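Local coordinates for phosphoribosylformylglycinamidine synthase 2 (PDB 3VIU), which belongs to the PurM-like AIR synthase-related family, pairs two such N- and C-terminal domain repeats in one chain, and binds ADP and magnesium ion, at residues 261-266 with 299-303; 285-289 with 331-335. All coordinates share one frame; numbering follows the deposited sequence.

Contact 1: residues 261-266 with 299-303; sequences GAAGLT and LLLSE
Glu303 reaches the type II turn Gly261-Gly264 with its carboxylate: Ala263 N donates to Glu303 OE1 at 2.9 Å, nearly straight at 164°, though OE1 is met from above the carboxylate plane. CG of Glu303 lies anti to its carbonyl carbon (chi1 -62°) and the chain beyond is extended, a shape that carries the carboxylate past Gly261 O to the turn. A second grip is on Leu300 O of helix 296-301. Thr266 OG1 donates to it at 3.0 Å from above the carbonyl plane, and Thr266 N adds a weak bond. Between the two, a water accepts from Leu265 N and lies 2.7 Å from both Leu299 O and Ser302 O, which compete with other acceptors for its protons; Arg307 also binds Ser302 O. Glycine suits position 264, having no side chain and tolerating positive phi: Gly264 CA makes a CH...O contact with Ser302 O at 3.3 Å. Around this polar core, Leu301 CD2 rests 3.4 Å from Thr266 OG1, and Leu33 of helix 28-37 touches both residues. The side chain of Ala262 is about 5 Å from the bound ADP. The turn and first helical residues thus donate N-H and hydroxyl groups to one carboxylate and to carbonyls of 299-303, a largely polar joint in a buried setting.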
ATOM      1  N   GLY A 261     -16.559  -1.465   8.620  1.00 34.50           N
ATOM      2  CA  GLY A 261     -15.295  -1.116   9.227  1.00 34.18           C
ATOM      3  C   GLY A 261     -15.514   0.035  10.170  1.00 33.57           C
ATOM      4  O   GLY A 261     -16.337  -0.042  11.080  1.00 33.51           O
ATOM      5  N   ALA A 262     -14.778   1.112   9.946  1.00 33.61           N
ATOM      6  CA  ALA A 262     -14.902   2.294  10.776  1.00 32.49           C
ATOM      7  C   ALA A 262     -16.343   2.786  10.695  1.00 31.40           C
ATOM      8  O   ALA A 262     -16.882   2.950   9.601  1.00 30.47           O
ATOM      9  CB  ALA A 262     -13.946   3.372  10.283  1.00 32.68           C
ATOM     10  N   ALA A 263     -16.956   3.004  11.857  1.00 28.85           N
ATOM     11  CA  ALA A 263     -18.331   3.492  11.935  1.00 26.69           C
ATOM     12  C   ALA A 263     -19.356   2.384  11.682  1.00 25.14           C
ATOM     13  O   ALA A 263     -20.546   2.652  11.516  1.00 25.28           O
ATOM     14  CB  ALA A 263     -18.534   4.647  10.946  1.00 23.32           C
ATOM     15  N   GLY A 264     -18.871   1.145  11.657  1.00 23.81           N
ATOM     16  CA  GLY A 264     -19.715  -0.023  11.447  1.00 21.44           C
ATOM     17  C   GLY A 264     -20.950   0.087  10.561  1.00 21.53           C
ATOM     18  O   GLY A 264     -20.877   0.474   9.393  1.00 21.41           O
ATOM     19  N   LEU A 265     -22.094  -0.281  11.133  1.00 20.75           N
ATOM     20  CA  LEU A 265     -23.375  -0.258  10.434  1.00 20.09           C
ATOM     21  C   LEU A 265     -23.723   1.112   9.876  1.00 20.14           C
ATOM     22  O   LEU A 265     -24.229   1.224   8.763  1.00 21.13           O
ATOM     23  CB  LEU A 265     -24.490  -0.718  11.377  1.00 21.28           C
ATOM     24  CG  LEU A 265     -24.596  -2.206  11.700  1.00 17.59           C
ATOM     25  CD1 LEU A 265     -25.490  -2.414  12.905  1.00 19.73           C
ATOM     26  CD2 LEU A 265     -25.139  -2.936  10.491  1.00 18.44           C
ATOM     27  N   THR A 266     -23.452   2.154  10.650  1.00 19.26           N
ATOM     28  CA  THR A 266     -23.746   3.504  10.204  1.00 19.23           C
ATOM     29  C   THR A 266     -23.079   3.828   8.863  1.00 20.91           C
ATOM     30  O   THR A 266     -23.759   4.221   7.917  1.00 21.73           O
ATOM     31  CB  THR A 266     -23.307   4.535  11.256  1.00 19.52           C
ATOM     32  OG1 THR A 266     -24.021   4.300  12.477  1.00 17.08           O
ATOM     33  CG2 THR A 266     -23.593   5.945  10.771  1.00 17.27           C
ATOM     34  N   LEU A 299     -24.784  -0.243  19.125  1.00 26.10           N
ATOM     35  CA  LEU A 299     -24.992  -1.140  18.002  1.00 25.47           C
ATOM     36  C   LEU A 299     -24.607  -0.429  16.717  1.00 25.08           C
ATOM     37  O   LEU A 299     -23.901  -0.984  15.871  1.00 24.42           O
ATOM     38  CB  LEU A 299     -26.456  -1.591  17.945  1.00 26.03           C
ATOM     39  CG  LEU A 299     -26.915  -2.471  19.122  1.00 26.76           C
ATOM     40  CD1 LEU A 299     -28.426  -2.618  19.115  1.00 24.25           C
ATOM     41  CD2 LEU A 299     -26.233  -3.833  19.041  1.00 25.59           C
ATOM     42  N   LEU A 300     -25.052   0.816  16.592  1.00 24.48           N
ATOM     43  CA  LEU A 300     -24.781   1.622  15.403  1.00 24.53           C
ATOM     44  C   LEU A 300     -23.311   1.938  15.141  1.00 25.50           C
ATOM     45  O   LEU A 300     -22.876   1.970  13.989  1.00 25.91           O
ATOM     46  CB  LEU A 300     -25.559   2.938  15.478  1.00 22.86           C
ATOM     47  CG  LEU A 300     -27.071   2.888  15.245  1.00 18.39           C
ATOM     48  CD1 LEU A 300     -27.694   4.186  15.705  1.00 16.59           C
ATOM     49  CD2 LEU A 300     -27.353   2.656  13.777  1.00 15.42           C
ATOM     50  N   LEU A 301     -22.542   2.161  16.199  1.00 24.48           N
ATOM     51  CA  LEU A 301     -21.144   2.521  16.019  1.00 23.55           C
ATOM     52  C   LEU A 301     -20.112   1.442  16.306  1.00 21.64           C
ATOM     53  O   LEU A 301     -18.912   1.685  16.198  1.00 21.67           O
ATOM     54  CB  LEU A 301     -20.848   3.778  16.839  1.00 24.68           C
ATOM     55  CG  LEU A 301     -21.804   4.920  16.472  1.00 23.99           C
ATOM     56  CD1 LEU A 301     -21.403   6.205  17.165  1.00 23.06           C
ATOM     57  CD2 LEU A 301     -21.786   5.103  14.969  1.00 24.88           C
ATOM     58  N   SER A 302     -20.565   0.252  16.675  1.00 19.88           N
ATOM     59  CA  SER A 302     -19.635  -0.830  16.934  1.00 16.79           C
ATOM     60  C   SER A 302     -18.833  -1.084  15.672  1.00 17.71           C
ATOM     61  O   SER A 302     -19.353  -0.975  14.562  1.00 15.46           O
ATOM     62  CB  SER A 302     -20.371  -2.112  17.292  1.00 16.95           C
ATOM     63  OG  SER A 302     -19.482  -3.215  17.240  1.00 13.35           O
ATOM     64  N   GLU A 303     -17.564  -1.427  15.843  1.00 18.24           N
ATOM     65  CA  GLU A 303     -16.712  -1.725  14.704  1.00 19.21           C
ATOM     66  C   GLU A 303     -16.205  -3.148  14.854  1.00 18.75           C
ATOM     67  O   GLU A 303     -15.038  -3.428  14.597  1.00 19.75           O
ATOM     68  CB  GLU A 303     -15.550  -0.733  14.640  1.00 19.50           C
ATOM     69  CG  GLU A 303     -16.025   0.699  14.442  1.00 26.63           C
ATOM     70  CD  GLU A 303     -14.896   1.713  14.417  1.00 29.73           C
ATOM     71  OE1 GLU A 303     -15.187   2.913  14.196  1.00 28.98           O
ATOM     72  OE2 GLU A 303     -13.727   1.311  14.618  1.00 31.15           O
TER
HETATM   73  O   HOH W   1     -21.983  -1.346  13.957  1.00 14.19           O

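Contact 2: residues 285-289 with 331-335; sequences DLVPT and CVPVA
Leu286 and Val334 bring their CA atoms to 5.4 Å where the loop following strand 279-283 passes strand 331-338, which has a classic beta bulge here: Val334 and Ala335 both face Ile197 of the neighbouring strand in the C-terminal AIR synthase-related domain. Contact between the two segments is made mostly by apolar side chains, one of them set against a carbonyl oxygen. Leu286 points toward the strand and lays CB, CG and CD2 alongside Pro333 O, with CD2 at 3.8 Å, while its CB is 4.1 Å from Val334 CG2. This leucine lies at the exposed margin of the contact. Val334, by contrast, is buried and also packs on Leu282; beta-branched valine suits a strand, and its CG2 reaches to the loop. Farther along, Pro288 CG, at the far corner of the ring, faces Val332 CG2 at 4.1 Å. Proline has no backbone N-H to satisfy here and offers an apolar ring edge; Tyr199 lies against both Pro288 and Val287. The side chains of Val287 and Val334 run obliquely across one another. In Val287, CG1 is anti to the backbone N (chi1 177°), which turns the other methyl to the strand: Val287 CG2 approaches Val334 CG2 to 3.4 Å.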
ATOM      1  N   ASP A 285     -33.217  -4.231  15.993  1.00 24.05           N
ATOM      2  CA  ASP A 285     -33.652  -5.407  16.733  1.00 24.82           C
ATOM      3  C   ASP A 285     -33.329  -6.703  16.011  1.00 23.81           C
ATOM      4  O   ASP A 285     -33.257  -7.759  16.631  1.00 26.05           O
ATOM      5  CB  ASP A 285     -35.158  -5.354  17.017  1.00 27.43           C
ATOM      6  CG  ASP A 285     -35.548  -4.164  17.869  1.00 29.61           C
ATOM      7  OD1 ASP A 285     -34.832  -3.876  18.854  1.00 33.01           O
ATOM      8  OD2 ASP A 285     -36.576  -3.527  17.558  1.00 31.82           O
ATOM      9  N   LEU A 286     -33.137  -6.631  14.700  1.00 21.64           N
ATOM     10  CA  LEU A 286     -32.822  -7.829  13.929  1.00 20.98           C
ATOM     11  C   LEU A 286     -31.323  -8.097  13.859  1.00 21.67           C
ATOM     12  O   LEU A 286     -30.899  -9.181  13.443  1.00 21.27           O
ATOM     13  CB  LEU A 286     -33.406  -7.714  12.519  1.00 18.40           C
ATOM     14  CG  LEU A 286     -34.767  -8.380  12.289  1.00 19.30           C
ATOM     15  CD1 LEU A 286     -35.572  -8.413  13.560  1.00 16.32           C
ATOM     16  CD2 LEU A 286     -35.505  -7.640  11.195  1.00 17.72           C
ATOM     17  N   VAL A 287     -30.529  -7.112  14.277  1.00 20.10           N
ATOM     18  CA  VAL A 287     -29.070  -7.219  14.273  1.00 20.76           C
ATOM     19  C   VAL A 287     -28.556  -8.197  15.348  1.00 21.71           C
ATOM     20  O   VAL A 287     -28.842  -8.035  16.533  1.00 21.68           O
ATOM     21  CB  VAL A 287     -28.417  -5.809  14.499  1.00 19.91           C
ATOM     22  CG1 VAL A 287     -26.906  -5.916  14.567  1.00 19.07           C
ATOM     23  CG2 VAL A 287     -28.811  -4.872  13.377  1.00 19.28           C
ATOM     24  N   PRO A 288     -27.791  -9.226  14.936  1.00 21.72           N
ATOM     25  CA  PRO A 288     -27.223 -10.237  15.838  1.00 21.39           C
ATOM     26  C   PRO A 288     -26.320  -9.572  16.870  1.00 20.79           C
ATOM     27  O   PRO A 288     -25.399  -8.848  16.515  1.00 21.35           O
ATOM     28  CB  PRO A 288     -26.422 -11.133  14.895  1.00 21.46           C
ATOM     29  CG  PRO A 288     -27.147 -11.000  13.607  1.00 22.60           C
ATOM     30  CD  PRO A 288     -27.425  -9.521  13.543  1.00 21.11           C
ATOM     31  N   THR A 289     -26.580  -9.833  18.143  1.00 21.93           N
ATOM     32  CA  THR A 289     -25.804  -9.236  19.219  1.00 22.85           C
ATOM     33  C   THR A 289     -24.971 -10.268  19.978  1.00 24.58           C
ATOM     34  O   THR A 289     -25.373 -11.422  20.121  1.00 24.97           O
ATOM     35  CB  THR A 289     -26.731  -8.514  20.219  1.00 21.99           C
ATOM     36  OG1 THR A 289     -27.729  -9.433  20.683  1.00 21.71           O
ATOM     37  CG2 THR A 289     -27.404  -7.317  19.564  1.00 18.77           C
ATOM     38  N   CYS A 331     -27.124 -15.802   7.561  1.00 32.55           N
ATOM     39  CA  CYS A 331     -27.264 -14.616   6.734  1.00 29.21           C
ATOM     40  C   CYS A 331     -28.699 -14.137   6.931  1.00 27.66           C
ATOM     41  O   CYS A 331     -29.630 -14.705   6.367  1.00 27.09           O
ATOM     42  CB  CYS A 331     -27.008 -14.971   5.270  1.00 29.57           C
ATOM     43  SG  CYS A 331     -26.767 -13.551   4.172  1.00 27.96           S
ATOM     44  N   VAL A 332     -28.874 -13.089   7.730  1.00 25.61           N
ATOM     45  CA  VAL A 332     -30.203 -12.579   8.026  1.00 22.82           C
ATOM     46  C   VAL A 332     -30.505 -11.142   7.607  1.00 23.06           C
ATOM     47  O   VAL A 332     -29.645 -10.268   7.664  1.00 20.83           O
ATOM     48  CB  VAL A 332     -30.500 -12.710   9.535  1.00 23.86           C
ATOM     49  CG1 VAL A 332     -30.374 -14.174   9.956  1.00 23.32           C
ATOM     50  CG2 VAL A 332     -29.544 -11.830  10.344  1.00 18.38           C
ATOM     51  N   PRO A 333     -31.752 -10.890   7.167  1.00 23.84           N
ATOM     52  CA  PRO A 333     -32.191  -9.560   6.739  1.00 24.30           C
ATOM     53  C   PRO A 333     -32.195  -8.636   7.956  1.00 24.76           C
ATOM     54  O   PRO A 333     -32.744  -8.981   9.011  1.00 24.52           O
ATOM     55  CB  PRO A 333     -33.592  -9.820   6.184  1.00 24.34           C
ATOM     56  CG  PRO A 333     -34.066 -10.983   6.997  1.00 23.91           C
ATOM     57  CD  PRO A 333     -32.844 -11.872   7.028  1.00 23.49           C
ATOM     58  N   VAL A 334     -31.586  -7.463   7.803  1.00 23.41           N
ATOM     59  CA  VAL A 334     -31.463  -6.508   8.898  1.00 22.28           C
ATOM     60  C   VAL A 334     -32.000  -5.107   8.557  1.00 21.68           C
ATOM     61  O   VAL A 334     -32.271  -4.297   9.455  1.00 20.76           O
ATOM     62  CB  VAL A 334     -29.961  -6.436   9.333  1.00 22.62           C
ATOM     63  CG1 VAL A 334     -29.381  -5.063   9.061  1.00 20.75           C
ATOM     64  CG2 VAL A 334     -29.819  -6.831  10.778  1.00 21.32           C
ATOM     65  N   ALA A 335     -32.158  -4.830   7.264  1.00 19.07           N
ATOM     66  CA  ALA A 335     -32.655  -3.531   6.805  1.00 19.17           C
ATOM     67  C   ALA A 335     -33.260  -3.627   5.406  1.00 17.50           C
ATOM     68  O   ALA A 335     -33.244  -4.686   4.786  1.00 18.35           O
ATOM     69  CB  ALA A 335     -31.518  -2.493   6.815  1.00 18.68           C
TER

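In the fold
From the N terminus, the chain leaves strand 254-259, makes the turn of 261-266 and enters helix 264-275, then runs through strand 279-283 to 285-289. Helix 296-301 brings it back at 299-303, where contact 1 closes a loop of 32 intervening residues. Strand 307-312 and helix 317-326 follow before 331-335 closes contact 2. The segments alternate, so the two loops cross. Contact 1 joins the turn leading into helix 264-275 to the residues around the C-terminal part of helix 296-301; contact 2 ties the loop between these helices to the mixed sheet. Their centres are 14 Å apart, and they touch directly: Leu299 CD2 packs on Thr289 CG2 at 3.7 Å, and Leu265 CD1 on Val287 CG1.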